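Long-range contacts in enterochelin esterase (Salmonella enterica subsp. enterica serovar Typhimurium, PDB 3MGA), which probably hydrolyses the ester bonds of the siderophore enterobactin in its ferric form, which would allow the bound iron to be released in the cell: residues P173-W178 against R188-T193; E201-I206 against P233-L238; F276-G281 against P303-C308; R282-G287 against L398-L403. One frame throughout, in Å; residues are numbered along the deposited sequence. Where two conformers were deposited one is given.

Interaction 1: P173-W178 against R188-T193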
loop_
_atom_site.group_PDB
_atom_site.type_symbol
_atom_site.label_atom_id
_atom_site.label_comp_id
_atom_site.label_asym_id
_atom_site.label_seq_id
_atom_site.Cartn_x
_atom_site.Cartn_y
_atom_site.Cartn_z
ATOM N N PRO A 173 8.311 -20.334 -2.266
ATOM C CA PRO A 173 6.873 -20.126 -2.332
ATOM C C PRO A 173 6.240 -21.072 -3.339
ATOM O O PRO A 173 6.805 -21.299 -4.400
ATOM C CB PRO A 173 6.741 -18.671 -2.793
ATOM C CG PRO A 173 8.064 -18.319 -3.396
ATOM C CD PRO A 173 9.075 -19.158 -2.717
ATOM N N LEU A 174 5.094 -21.638 -2.995
ATOM C CA LEU A 174 4.398 -22.563 -3.874
ATOM C C LEU A 174 3.188 -21.847 -4.436
ATOM O O LEU A 174 2.675 -20.923 -3.818
ATOM C CB LEU A 174 3.974 -23.811 -3.109
ATOM C CG LEU A 174 5.104 -24.626 -2.456
ATOM C CD1 LEU A 174 4.544 -25.679 -1.510
ATOM C CD2 LEU A 174 5.997 -25.267 -3.513
HETATM N N MSE A 175 2.748 -22.283 -5.611
HETATM C CA MSE A 175 1.607 -21.698 -6.300
HETATM C C MSE A 175 0.531 -22.742 -6.536
HETATM O O MSE A 175 0.818 -23.899 -6.849
HETATM C CB MSE A 175 2.063 -21.094 -7.632
HETATM C CG MSE A 175 2.880 -19.833 -7.464
HETATM SE SE MSE A 175 3.885 -19.296 -9.047
HETATM C CE MSE A 175 5.103 -20.821 -9.144
HETATM N N MSE A 176 -0.717 -22.318 -6.394
HETATM C CA MSE A 176 -1.834 -23.197 -6.569
HETATM C C MSE A 176 -2.933 -22.467 -7.329
HETATM O O MSE A 176 -3.137 -21.260 -7.165
HETATM C CB MSE A 176 -2.287 -23.606 -5.180
HETATM C CG MSE A 176 -3.501 -24.454 -5.103
HETATM SE SE MSE A 176 -3.922 -24.779 -3.229
HETATM C CE MSE A 176 -5.667 -25.577 -3.567
ATOM N N GLN A 177 -3.622 -23.205 -8.185
ATOM C CA GLN A 177 -4.698 -22.648 -8.963
ATOM C C GLN A 177 -5.961 -22.995 -8.191
ATOM O O GLN A 177 -6.282 -24.170 -8.017
ATOM C CB GLN A 177 -4.718 -23.262 -10.365
ATOM C CG GLN A 177 -5.567 -22.490 -11.398
ATOM C CD GLN A 177 -4.976 -21.129 -11.753
ATOM O OE1 GLN A 177 -3.803 -20.852 -11.469
ATOM N NE2 GLN A 177 -5.788 -20.271 -12.387
ATOM N N TRP A 178 -6.651 -21.977 -7.689
ATOM C CA TRP A 178 -7.879 -22.191 -6.932
ATOM C C TRP A 178 -9.133 -21.901 -7.763
ATOM O O TRP A 178 -9.438 -20.750 -8.073
ATOM C CB TRP A 178 -7.858 -21.389 -5.615
ATOM C CG TRP A 178 -9.194 -21.284 -4.970
ATOM C CD1 TRP A 178 -10.097 -22.289 -4.788
ATOM C CD2 TRP A 178 -9.759 -20.122 -4.357
ATOM N NE1 TRP A 178 -11.216 -21.810 -4.145
ATOM C CE2 TRP A 178 -11.030 -20.482 -3.866
ATOM C CE3 TRP A 178 -9.323 -18.806 -4.192
ATOM C CZ2 TRP A 178 -11.860 -19.580 -3.215
ATOM C CZ3 TRP A 178 -10.150 -17.907 -3.551
ATOM C CH2 TRP A 178 -11.408 -18.300 -3.068
ATOM N N ARG A 188 -5.020 -17.645 -8.894
ATOM C CA ARG A 188 -3.773 -18.108 -8.303
ATOM C C ARG A 188 -3.722 -17.759 -6.835
ATOM O O ARG A 188 -4.184 -16.688 -6.428
ATOM C CB ARG A 188 -2.556 -17.412 -8.927
ATOM C CG ARG A 188 -2.274 -17.703 -10.377
ATOM C CD ARG A 188 -1.168 -16.771 -10.891
ATOM N NE ARG A 188 -1.572 -15.363 -10.892
ATOM C CZ ARG A 188 -0.782 -14.341 -11.226
ATOM N NH1 ARG A 188 0.485 -14.546 -11.585
ATOM N NH2 ARG A 188 -1.258 -13.096 -11.195
ATOM N N VAL A 189 -3.132 -18.662 -6.056
ATOM C CA VAL A 189 -2.893 -18.442 -4.640
ATOM C C VAL A 189 -1.449 -18.901 -4.373
ATOM O O VAL A 189 -0.980 -19.900 -4.947
ATOM C CB VAL A 189 -3.889 -19.188 -3.739
ATOM C CG1 VAL A 189 -5.315 -18.663 -3.972
ATOM C CG2 VAL A 189 -3.808 -20.707 -3.969
ATOM N N TRP A 190 -0.727 -18.154 -3.551
ATOM C CA TRP A 190 0.646 -18.508 -3.225
ATOM C C TRP A 190 0.741 -18.978 -1.779
ATOM O O TRP A 190 0.045 -18.475 -0.905
ATOM C CB TRP A 190 1.576 -17.325 -3.440
ATOM C CG TRP A 190 1.792 -16.921 -4.862
ATOM C CD1 TRP A 190 2.849 -17.269 -5.656
ATOM C CD2 TRP A 190 0.970 -16.052 -5.651
ATOM N NE1 TRP A 190 2.733 -16.675 -6.893
ATOM C CE2 TRP A 190 1.583 -15.930 -6.917
ATOM C CE3 TRP A 190 -0.220 -15.362 -5.414
ATOM C CZ2 TRP A 190 1.041 -15.158 -7.934
ATOM C CZ3 TRP A 190 -0.761 -14.596 -6.431
ATOM C CH2 TRP A 190 -0.130 -14.500 -7.671
ATOM N N ILE A 191 1.612 -19.942 -1.521
ATOM C CA ILE A 191 1.768 -20.464 -0.175
ATOM C C ILE A 191 3.215 -20.435 0.262
ATOM O O ILE A 191 4.067 -21.027 -0.382
ATOM C CB ILE A 191 1.284 -21.921 -0.070
ATOM C CG1 ILE A 191 -0.187 -22.043 -0.457
ATOM C CG2 ILE A 191 1.466 -22.440 1.356
ATOM C CD1 ILE A 191 -0.705 -23.491 -0.401
ATOM N N LEU A 192 3.489 -19.748 1.358
ATOM C CA LEU A 192 4.830 -19.715 1.922
ATOM C C LEU A 192 4.756 -20.206 3.362
ATOM O O LEU A 192 3.884 -19.790 4.104
ATOM C CB LEU A 192 5.414 -18.300 1.924
ATOM C CG LEU A 192 6.794 -18.194 2.588
ATOM C CD1 LEU A 192 7.829 -18.888 1.720
ATOM C CD2 LEU A 192 7.186 -16.744 2.823
ATOM N N THR A 193 5.665 -21.096 3.741
ATOM C CA THR A 193 5.740 -21.594 5.106
ATOM C C THR A 193 7.102 -21.161 5.640
ATOM O O THR A 193 8.091 -21.227 4.919
ATOM C CB THR A 193 5.635 -23.129 5.171
ATOM O OG1 THR A 193 6.750 -23.712 4.498
ATOM C CG2 THR A 193 4.348 -23.614 4.533
#
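Two consecutive selenomethionines on strand 174-178 turn to opposite sheet faces, Met176 lying alongside Val189 while Met175 is modelled, doubtfully, against the Trp190 indole. The doubt has two sources: two conformers were modelled for Met175 and one of its carbons sits implausibly close to the ring. The Met176 pair is clearer. With CG anti to the backbone N (chi1 176°) and the rest extended, Met176 runs parallel to Val189, and its CB rests 3.5 Å from Val189 CG2. Val189 CG1 turns the other way and lies 4.0 Å from Trp178 CE3. The antiparallel register rests on four backbone bonds: Leu174 and Ile191 form one hydrogen-bonded pair (Leu174 N to Ile191 O, 2.9 Å), Met176 and Val189 the next (Met176 N to Val189 O, 2.8 Å). On the Met175 face, Trp190 CH2 stands 3.6 Å above the centre of the Arg188 guanidinium, which is tied by salt bridges to Glu215 and Asp241. This beta hairpin forms one edge of the mixed sheet: strand 185-193 pairs onward with strand 236-240, helix 256-273 covers the Val189 and Ile191 face, and helix 220-228 meets Leu192 and Pro173.

Interaction 2: E201-I206 against P233-L238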
loop_
_atom_site.group_PDB
_atom_site.type_symbol
_atom_site.label_atom_id
_atom_site.label_comp_id
_atom_site.label_asym_id
_atom_site.label_seq_id
_atom_site.Cartn_x
_atom_site.Cartn_y
_atom_site.Cartn_z
ATOM N N GLU A 201 0.263 -25.830 15.030
ATOM C CA GLU A 201 0.194 -24.635 15.878
ATOM C C GLU A 201 0.503 -23.374 15.067
ATOM O O GLU A 201 0.166 -22.266 15.479
ATOM C CB GLU A 201 1.159 -24.756 17.062
ATOM C CG GLU A 201 0.862 -25.941 17.988
ATOM C CD GLU A 201 -0.476 -25.819 18.716
ATOM O OE1 GLU A 201 -0.982 -24.688 18.885
ATOM O OE2 GLU A 201 -1.013 -26.861 19.144
ATOM N N ARG A 202 1.145 -23.544 13.916
ATOM C CA ARG A 202 1.479 -22.413 13.044
ATOM C C ARG A 202 0.272 -21.551 12.744
ATOM O O ARG A 202 -0.768 -22.067 12.347
ATOM C CB ARG A 202 1.912 -22.897 11.683
ATOM C CG ARG A 202 3.174 -23.691 11.541
ATOM C CD ARG A 202 3.026 -24.313 10.169
ATOM N NE ARG A 202 4.218 -24.874 9.580
ATOM C CZ ARG A 202 4.198 -25.614 8.479
ATOM N NH1 ARG A 202 3.045 -25.911 7.891
ATOM N NH2 ARG A 202 5.326 -26.093 7.985
ATOM N N PRO A 203 0.405 -20.234 12.919
ATOM C CA PRO A 203 -0.700 -19.371 12.560
ATOM C C PRO A 203 -0.790 -19.206 11.039
ATOM O O PRO A 203 0.239 -19.236 10.344
ATOM C CB PRO A 203 -0.301 -18.035 13.176
ATOM C CG PRO A 203 1.178 -18.068 13.206
ATOM C CD PRO A 203 1.520 -19.480 13.516
ATOM N N LEU A 204 -2.013 -19.050 10.546
ATOM C CA LEU A 204 -2.291 -18.802 9.142
ATOM C C LEU A 204 -2.504 -17.301 8.995
ATOM O O LEU A 204 -3.168 -16.675 9.835
ATOM C CB LEU A 204 -3.573 -19.506 8.697
ATOM C CG LEU A 204 -4.091 -19.102 7.303
ATOM C CD1 LEU A 204 -3.098 -19.512 6.206
ATOM C CD2 LEU A 204 -5.457 -19.719 7.023
ATOM N N ALA A 205 -1.951 -16.737 7.924
ATOM C CA ALA A 205 -2.087 -15.324 7.635
ATOM C C ALA A 205 -2.500 -15.183 6.182
ATOM O O ALA A 205 -1.797 -15.653 5.283
ATOM C CB ALA A 205 -0.759 -14.591 7.894
ATOM N N ILE A 206 -3.649 -14.556 5.946
ATOM C CA ILE A 206 -4.122 -14.355 4.589
ATOM C C ILE A 206 -3.842 -12.938 4.110
ATOM O O ILE A 206 -4.237 -11.958 4.746
ATOM C CB ILE A 206 -5.618 -14.626 4.468
ATOM C CG1 ILE A 206 -5.916 -16.089 4.804
ATOM C CG2 ILE A 206 -6.097 -14.315 3.057
ATOM C CD1 ILE A 206 -7.394 -16.437 4.701
ATOM N N PRO A 233 6.570 -15.793 14.312
ATOM C CA PRO A 233 6.576 -17.226 14.521
ATOM C C PRO A 233 6.566 -17.953 13.185
ATOM O O PRO A 233 6.210 -17.353 12.165
ATOM C CB PRO A 233 5.250 -17.459 15.231
ATOM C CG PRO A 233 4.333 -16.439 14.613
ATOM C CD PRO A 233 5.206 -15.233 14.333
ATOM N N GLY A 234 6.972 -19.220 13.172
ATOM C CA GLY A 234 6.907 -19.995 11.943
ATOM C C GLY A 234 5.435 -20.015 11.575
ATOM O O GLY A 234 4.604 -20.397 12.388
ATOM N N ALA A 235 5.107 -19.597 10.361
ATOM C CA ALA A 235 3.714 -19.505 9.943
ATOM C C ALA A 235 3.469 -20.051 8.559
ATOM O O ALA A 235 4.370 -20.569 7.919
ATOM C CB ALA A 235 3.265 -18.034 9.995
ATOM N N VAL A 236 2.213 -19.935 8.131
ATOM C CA VAL A 236 1.757 -20.347 6.816
ATOM C C VAL A 236 1.134 -19.116 6.193
ATOM O O VAL A 236 0.125 -18.625 6.687
ATOM C CB VAL A 236 0.678 -21.462 6.909
ATOM C CG1 VAL A 236 0.042 -21.735 5.523
ATOM C CG2 VAL A 236 1.269 -22.729 7.509
ATOM N N TYR A 237 1.736 -18.615 5.117
ATOM C CA TYR A 237 1.244 -17.418 4.430
ATOM C C TYR A 237 0.496 -17.738 3.133
ATOM O O TYR A 237 1.017 -18.429 2.275
ATOM C CB TYR A 237 2.410 -16.482 4.127
ATOM C CG TYR A 237 3.112 -15.974 5.362
ATOM C CD1 TYR A 237 2.688 -14.814 6.001
ATOM C CD2 TYR A 237 4.194 -16.650 5.892
ATOM C CE1 TYR A 237 3.327 -14.345 7.134
ATOM C CE2 TYR A 237 4.842 -16.186 7.021
ATOM C CZ TYR A 237 4.400 -15.037 7.640
ATOM O OH TYR A 237 5.041 -14.583 8.766
ATOM N N LEU A 238 -0.725 -17.210 3.004
ATOM C CA LEU A 238 -1.557 -17.421 1.831
ATOM C C LEU A 238 -1.829 -16.113 1.077
ATOM O O LEU A 238 -2.562 -15.251 1.555
ATOM C CB LEU A 238 -2.870 -18.040 2.266
ATOM C CG LEU A 238 -3.869 -18.402 1.184
ATOM C CD1 LEU A 238 -3.246 -19.385 0.197
ATOM C CD2 LEU A 238 -5.113 -18.985 1.822
#
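Arg202 begins the contact with its aliphatic part, which stays extended from CG to NE and crosses Val236 at about a right angle, CD lying 3.6 Å from Val236 CG2. Its charged end is engaged elsewhere, by hydrogen bonds to the carbonyls of Gly195 and Pro275. The Pro203 ring touches two residues of the other segment: CG is 3.8 Å from both Pro233 CG and Ala235 CB. The Pro203 carbonyl opens the parallel pairing by accepting Val236 N at 3.0 Å. Leu204 has CG anti to the backbone N (chi1 169°), a setting that carries CD1 toward the neighbouring strand, 3.9 Å from Val236 CG1. Ala205 bonds in both directions, its N to Val236 O at 3.1 Å and its O from Leu238 N at 3.0 Å, the latter almost straight (176°); its CB, on the opposite sheet face from Leu204, approaches Tyr237 CD1 obliquely, 3.9 Å away. Ile206 ends the run, its CG1 4.2 Å from Leu238 CD2. The strands, 19° from parallel, are joined through helices 210-216 and 220-228, a beta-alpha-beta crossover. Helix 256-273 covers Leu204, Ile206 and Leu238; Trp400 packs against Pro203 and Ala205; strands 284-288 and 185-193 flank the pair on its two outer edges.

Interaction 3: F276-G281 against P303-C308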
loop_
_atom_site.group_PDB
_atom_site.type_symbol
_atom_site.label_atom_id
_atom_site.label_comp_id
_atom_site.label_asym_id
_atom_site.label_seq_id
_atom_site.Cartn_x
_atom_site.Cartn_y
_atom_site.Cartn_z
ATOM N N PHE A 276 -2.142 -25.995 9.661
ATOM C CA PHE A 276 -2.169 -24.682 10.324
ATOM C C PHE A 276 -3.248 -24.670 11.420
ATOM O O PHE A 276 -4.190 -25.465 11.389
ATOM C CB PHE A 276 -2.349 -23.519 9.337
ATOM C CG PHE A 276 -3.613 -23.581 8.534
ATOM C CD1 PHE A 276 -4.817 -23.121 9.067
ATOM C CD2 PHE A 276 -3.597 -24.058 7.227
ATOM C CE1 PHE A 276 -5.984 -23.166 8.326
ATOM C CE2 PHE A 276 -4.762 -24.102 6.473
ATOM C CZ PHE A 276 -5.961 -23.656 7.024
ATOM N N SER A 277 -3.093 -23.763 12.380
ATOM C CA SER A 277 -4.008 -23.650 13.524
ATOM C C SER A 277 -5.445 -23.231 13.209
ATOM O O SER A 277 -5.698 -22.381 12.337
ATOM C CB SER A 277 -3.442 -22.658 14.545
ATOM O OG SER A 277 -4.330 -22.491 15.640
ATOM N N ASP A 278 -6.376 -23.824 13.962
ATOM C CA ASP A 278 -7.801 -23.521 13.838
ATOM C C ASP A 278 -8.211 -22.459 14.852
ATOM O O ASP A 278 -9.379 -22.094 14.938
ATOM C CB ASP A 278 -8.644 -24.789 13.997
ATOM C CG ASP A 278 -8.565 -25.696 12.780
ATOM O OD1 ASP A 278 -8.293 -25.174 11.672
ATOM O OD2 ASP A 278 -8.793 -26.918 12.920
ATOM N N ASP A 279 -7.233 -21.958 15.603
ATOM C CA ASP A 279 -7.463 -20.927 16.599
ATOM C C ASP A 279 -7.641 -19.574 15.920
ATOM O O ASP A 279 -6.688 -19.015 15.393
ATOM C CB ASP A 279 -6.276 -20.870 17.571
ATOM C CG ASP A 279 -6.408 -19.756 18.606
ATOM O OD1 ASP A 279 -7.497 -19.140 18.709
ATOM O OD2 ASP A 279 -5.407 -19.495 19.315
ATOM N N ALA A 280 -8.855 -19.038 15.951
ATOM C CA ALA A 280 -9.128 -17.740 15.326
ATOM C C ALA A 280 -8.222 -16.623 15.874
ATOM O O ALA A 280 -7.896 -15.682 15.164
ATOM C CB ALA A 280 -10.592 -17.369 15.506
ATOM N N GLY A 281 -7.816 -16.751 17.138
ATOM C CA GLY A 281 -6.962 -15.764 17.807
ATOM C C GLY A 281 -5.625 -15.441 17.163
ATOM O O GLY A 281 -5.025 -14.423 17.478
ATOM N N PRO A 303 -15.669 -14.050 13.093
ATOM C CA PRO A 303 -14.620 -13.923 14.111
ATOM C C PRO A 303 -14.157 -15.267 14.661
ATOM O O PRO A 303 -13.098 -15.346 15.279
ATOM C CB PRO A 303 -15.288 -13.082 15.202
ATOM C CG PRO A 303 -16.750 -13.350 15.053
ATOM C CD PRO A 303 -16.995 -13.648 13.601
ATOM N N THR A 304 -14.950 -16.307 14.428
ATOM C CA THR A 304 -14.629 -17.658 14.873
ATOM C C THR A 304 -13.543 -18.282 13.996
ATOM O O THR A 304 -12.964 -19.306 14.353
ATOM C CB THR A 304 -15.892 -18.565 14.848
ATOM O OG1 THR A 304 -15.557 -19.884 15.306
ATOM C CG2 THR A 304 -16.476 -18.648 13.438
ATOM N N ARG A 305 -13.293 -17.671 12.838
ATOM C CA ARG A 305 -12.274 -18.136 11.905
ATOM C C ARG A 305 -11.173 -17.090 11.702
ATOM O O ARG A 305 -9.997 -17.448 11.578
ATOM C CB ARG A 305 -12.928 -18.491 10.574
ATOM C CG ARG A 305 -11.992 -18.931 9.441
ATOM C CD ARG A 305 -11.183 -20.205 9.716
ATOM N NE ARG A 305 -10.017 -19.987 10.573
ATOM C CZ ARG A 305 -9.103 -20.918 10.857
ATOM N NH1 ARG A 305 -9.197 -22.144 10.350
ATOM N NH2 ARG A 305 -8.083 -20.619 11.649
ATOM N N PHE A 306 -11.545 -15.810 11.671
ATOM C CA PHE A 306 -10.570 -14.736 11.467
ATOM C C PHE A 306 -10.601 -13.778 12.655
ATOM O O PHE A 306 -11.404 -12.843 12.694
ATOM C CB PHE A 306 -10.863 -13.982 10.161
ATOM C CG PHE A 306 -11.080 -14.883 8.972
ATOM C CD1 PHE A 306 -10.029 -15.601 8.424
ATOM C CD2 PHE A 306 -12.335 -14.991 8.388
ATOM C CE1 PHE A 306 -10.221 -16.427 7.326
ATOM C CE2 PHE A 306 -12.537 -15.813 7.282
ATOM C CZ PHE A 306 -11.473 -16.528 6.751
ATOM N N GLY A 307 -9.716 -14.007 13.620
ATOM C CA GLY A 307 -9.662 -13.189 14.825
ATOM C C GLY A 307 -8.731 -11.999 14.772
ATOM O O GLY A 307 -8.819 -11.109 15.617
ATOM N N CYS A 308 -7.843 -11.971 13.782
ATOM C CA CYS A 308 -6.882 -10.882 13.648
ATOM C C CYS A 308 -7.063 -10.154 12.319
ATOM O O CYS A 308 -7.034 -10.764 11.255
ATOM C CB CYS A 308 -5.454 -11.430 13.763
ATOM S SG CYS A 308 -5.156 -12.401 15.279
HETATM O O HOH W 1 -11.232 -20.948 13.528
#
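Ala280 and Gly307 bring the two backbones within 4.6 Å, CA to CA, where a short 3-10 turn at 280-281 meets an irregular segment. Gly307 N reaches Ala280 O at 2.9 Å, but the angle at the hydrogen is 125° and the bond is weak. Within 276-281 the chain is shaped by an ST turn, Ser277 OG accepting from Asp279 N, and then an Asx turn, Asp279 OD1 accepting from Gly281 N. These are the connections that lead into strands 284-288 and 308-312, adjacent parallel strands of the alpha/beta sheet. Arg305 spans the gap. Its CB leads away, yet bends at chi2 and chi3 swing the guanidinium back, and NH2 meets Ser277 O in the guanidinium plane, on a carbonyl lone pair, at 3.0 Å. The same NH2 also bonds Thr283 OG1. NH1 makes a salt bridge to Asp278 OD1 at 3.4 Å, its hydrogen bond weak, with the carboxylate and guanidinium planes 70° apart, and lies at the edge of the Phe276 ring. Over one guanidinium face a water donates to both Asp278 O (2.6 Å) and Thr304 O (2.5 Å). The Ala280 methyl, CB, presses against Pro303 O at 3.2 Å.

Interaction 4: R282-G287 against L398-L403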
loop_
_atom_site.group_PDB
_atom_site.type_symbol
_atom_site.label_atom_id
_atom_site.label_comp_id
_atom_site.label_asym_id
_atom_site.label_seq_id
_atom_site.Cartn_x
_atom_site.Cartn_y
_atom_site.Cartn_z
ATOM N N ARG A 282 -5.120 -16.326 16.314
ATOM C CA ARG A 282 -3.857 -16.065 15.612
ATOM C C ARG A 282 -3.997 -16.203 14.104
ATOM O O ARG A 282 -3.002 -16.350 13.403
ATOM C CB ARG A 282 -2.723 -16.955 16.112
ATOM C CG ARG A 282 -2.985 -18.446 16.101
ATOM C CD ARG A 282 -1.681 -19.153 16.371
ATOM N NE ARG A 282 -1.841 -20.510 16.867
ATOM C CZ ARG A 282 -1.728 -20.873 18.143
ATOM N NH1 ARG A 282 -1.434 -19.988 19.086
ATOM N NH2 ARG A 282 -1.893 -22.146 18.476
ATOM N N THR A 283 -5.233 -16.133 13.620
ATOM C CA THR A 283 -5.519 -16.235 12.215
ATOM C C THR A 283 -5.666 -14.823 11.680
ATOM O O THR A 283 -6.583 -14.075 12.067
ATOM C CB THR A 283 -6.780 -17.060 11.969
ATOM O OG1 THR A 283 -6.599 -18.375 12.530
ATOM C CG2 THR A 283 -7.058 -17.179 10.486
ATOM N N VAL A 284 -4.759 -14.456 10.781
ATOM C CA VAL A 284 -4.751 -13.128 10.234
ATOM C C VAL A 284 -5.329 -12.989 8.843
ATOM O O VAL A 284 -5.204 -13.866 8.003
ATOM C CB VAL A 284 -3.310 -12.568 10.185
ATOM C CG1 VAL A 284 -3.250 -11.252 9.354
ATOM C CG2 VAL A 284 -2.768 -12.369 11.594
ATOM N N VAL A 285 -5.982 -11.858 8.636
ATOM C CA VAL A 285 -6.483 -11.471 7.352
ATOM C C VAL A 285 -5.921 -10.050 7.235
ATOM O O VAL A 285 -6.192 -9.180 8.071
ATOM C CB VAL A 285 -7.996 -11.551 7.252
ATOM C CG1 VAL A 285 -8.451 -10.981 5.935
ATOM C CG2 VAL A 285 -8.455 -13.024 7.395
ATOM N N ALA A 286 -5.074 -9.845 6.237
ATOM C CA ALA A 286 -4.429 -8.561 6.034
ATOM C C ALA A 286 -4.688 -8.059 4.627
ATOM O O ALA A 286 -4.641 -8.827 3.673
ATOM C CB ALA A 286 -2.913 -8.698 6.295
ATOM N N GLY A 287 -4.955 -6.767 4.497
ATOM C CA GLY A 287 -5.221 -6.172 3.189
ATOM C C GLY A 287 -5.092 -4.660 3.181
ATOM O O GLY A 287 -5.073 -4.023 4.237
ATOM N N LEU A 398 2.409 -7.055 15.655
ATOM C CA LEU A 398 1.429 -6.601 16.632
ATOM C C LEU A 398 0.340 -7.640 16.821
ATOM O O LEU A 398 0.050 -8.051 17.949
ATOM C CB LEU A 398 0.796 -5.280 16.202
ATOM C CG LEU A 398 1.755 -4.108 16.239
ATOM C CD1 LEU A 398 1.063 -2.821 15.744
ATOM C CD2 LEU A 398 2.291 -3.948 17.679
ATOM N N LEU A 399 -0.262 -8.070 15.719
ATOM C CA LEU A 399 -1.314 -9.077 15.795
ATOM C C LEU A 399 -0.843 -10.387 16.445
ATOM O O LEU A 399 -1.622 -11.052 17.118
ATOM C CB LEU A 399 -1.911 -9.345 14.417
ATOM C CG LEU A 399 -2.677 -8.158 13.840
ATOM C CD1 LEU A 399 -3.102 -8.432 12.404
ATOM C CD2 LEU A 399 -3.877 -7.818 14.720
ATOM N N TRP A 400 0.420 -10.755 16.242
ATOM C CA TRP A 400 0.946 -11.989 16.833
ATOM C C TRP A 400 1.844 -11.750 18.030
ATOM O O TRP A 400 2.537 -12.657 18.471
ATOM C CB TRP A 400 1.720 -12.828 15.806
ATOM C CG TRP A 400 0.899 -13.487 14.779
ATOM C CD1 TRP A 400 -0.300 -14.109 14.963
ATOM C CD2 TRP A 400 1.278 -13.744 13.430
ATOM N NE1 TRP A 400 -0.730 -14.671 13.791
ATOM C CE2 TRP A 400 0.229 -14.471 12.834
ATOM C CE3 TRP A 400 2.397 -13.412 12.656
ATOM C CZ2 TRP A 400 0.265 -14.871 11.505
ATOM C CZ3 TRP A 400 2.430 -13.802 11.344
ATOM C CH2 TRP A 400 1.372 -14.531 10.778
ATOM N N GLN A 401 1.813 -10.540 18.578
ATOM C CA GLN A 401 2.653 -10.207 19.732
ATOM C C GLN A 401 2.575 -11.235 20.875
ATOM O O GLN A 401 3.598 -11.567 21.447
ATOM C CB GLN A 401 2.320 -8.816 20.260
ATOM C CG GLN A 401 3.353 -8.267 21.226
ATOM C CD GLN A 401 3.023 -6.852 21.674
ATOM O OE1 GLN A 401 3.784 -5.913 21.418
ATOM N NE2 GLN A 401 1.858 -6.682 22.289
ATOM N N PRO A 402 1.366 -11.728 21.213
ATOM C CA PRO A 402 1.279 -12.713 22.311
ATOM C C PRO A 402 2.102 -13.985 22.082
ATOM O O PRO A 402 2.795 -14.427 22.994
ATOM C CB PRO A 402 -0.220 -13.041 22.381
ATOM C CG PRO A 402 -0.897 -11.827 21.831
ATOM C CD PRO A 402 0.028 -11.288 20.763
ATOM N N LEU A 403 2.019 -14.564 20.885
ATOM C CA LEU A 403 2.786 -15.767 20.555
ATOM C C LEU A 403 4.271 -15.462 20.505
ATOM O O LEU A 403 5.078 -16.190 21.068
ATOM C CB LEU A 403 2.405 -16.334 19.182
ATOM C CG LEU A 403 1.016 -16.883 18.889
ATOM C CD1 LEU A 403 -0.043 -15.794 18.957
ATOM C CD2 LEU A 403 1.041 -17.512 17.508
#
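Trp400 lays its indole beside Val284, whose CG2 methyl stands 3.5 Å above the ring plane, displaced toward the rim. The ring's rotation is fixed by its N-H: NE1 donates to Arg282 O at 2.9 Å with a nearly straight angle of 168°. The carbonyl oxygen lies almost in the indole plane, yet the donor comes from above the carbonyl plane, 39° out of it, so the bond does not use a lone pair direction. Arg282 CG sits between the backbone N and carbonyl carbon (chi1 54°), and from there the extended chain crosses Leu403 at about a right angle, CD lying 3.4 Å from Leu403 CD2. CB of Arg282 stays near the indole, 3.8 Å from Trp400 NE1, while the guanidinium goes on to a salt bridge with Glu201. Leu399 completes the apolar patch, CD1 being 4.0 Å from Val284 CG2. Trp400 itself marks the break between helices 385-399 and 401-404. The contact thus seats the C-terminal helices on strand 284-288 of an alpha/beta-hydrolase sheet; that strand runs into Gly287, the first glycine of a GxSxG sequence with Ser289 and Gly291 that probably forms the nucleophile elbow.

In the fold
Interactions 1, 2 and 4 involve strands of the esterase sheet; interaction 3 lies in loops leading into two of them. Interactions 1 and 2, centres about 13 Å apart, are joined by the pairing of strands 185-193 and 236-240 (Leu192 O to Tyr237 N, 2.6 Å). Interaction 2 joins interaction 4, about 9 Å away between centres, through Ile206 N and Val284 O at 2.7 Å. Interaction 3 is linked to both: Arg202 O is 2.9 Å from Ser277 N, and Arg305 NH2 2.8 Å from Thr283 OG1. Interaction 1 stays about 20 Å from interactions 3 and 4, centre to centre. Only interaction 4 includes part of the probable nucleophile elbow, Gly287.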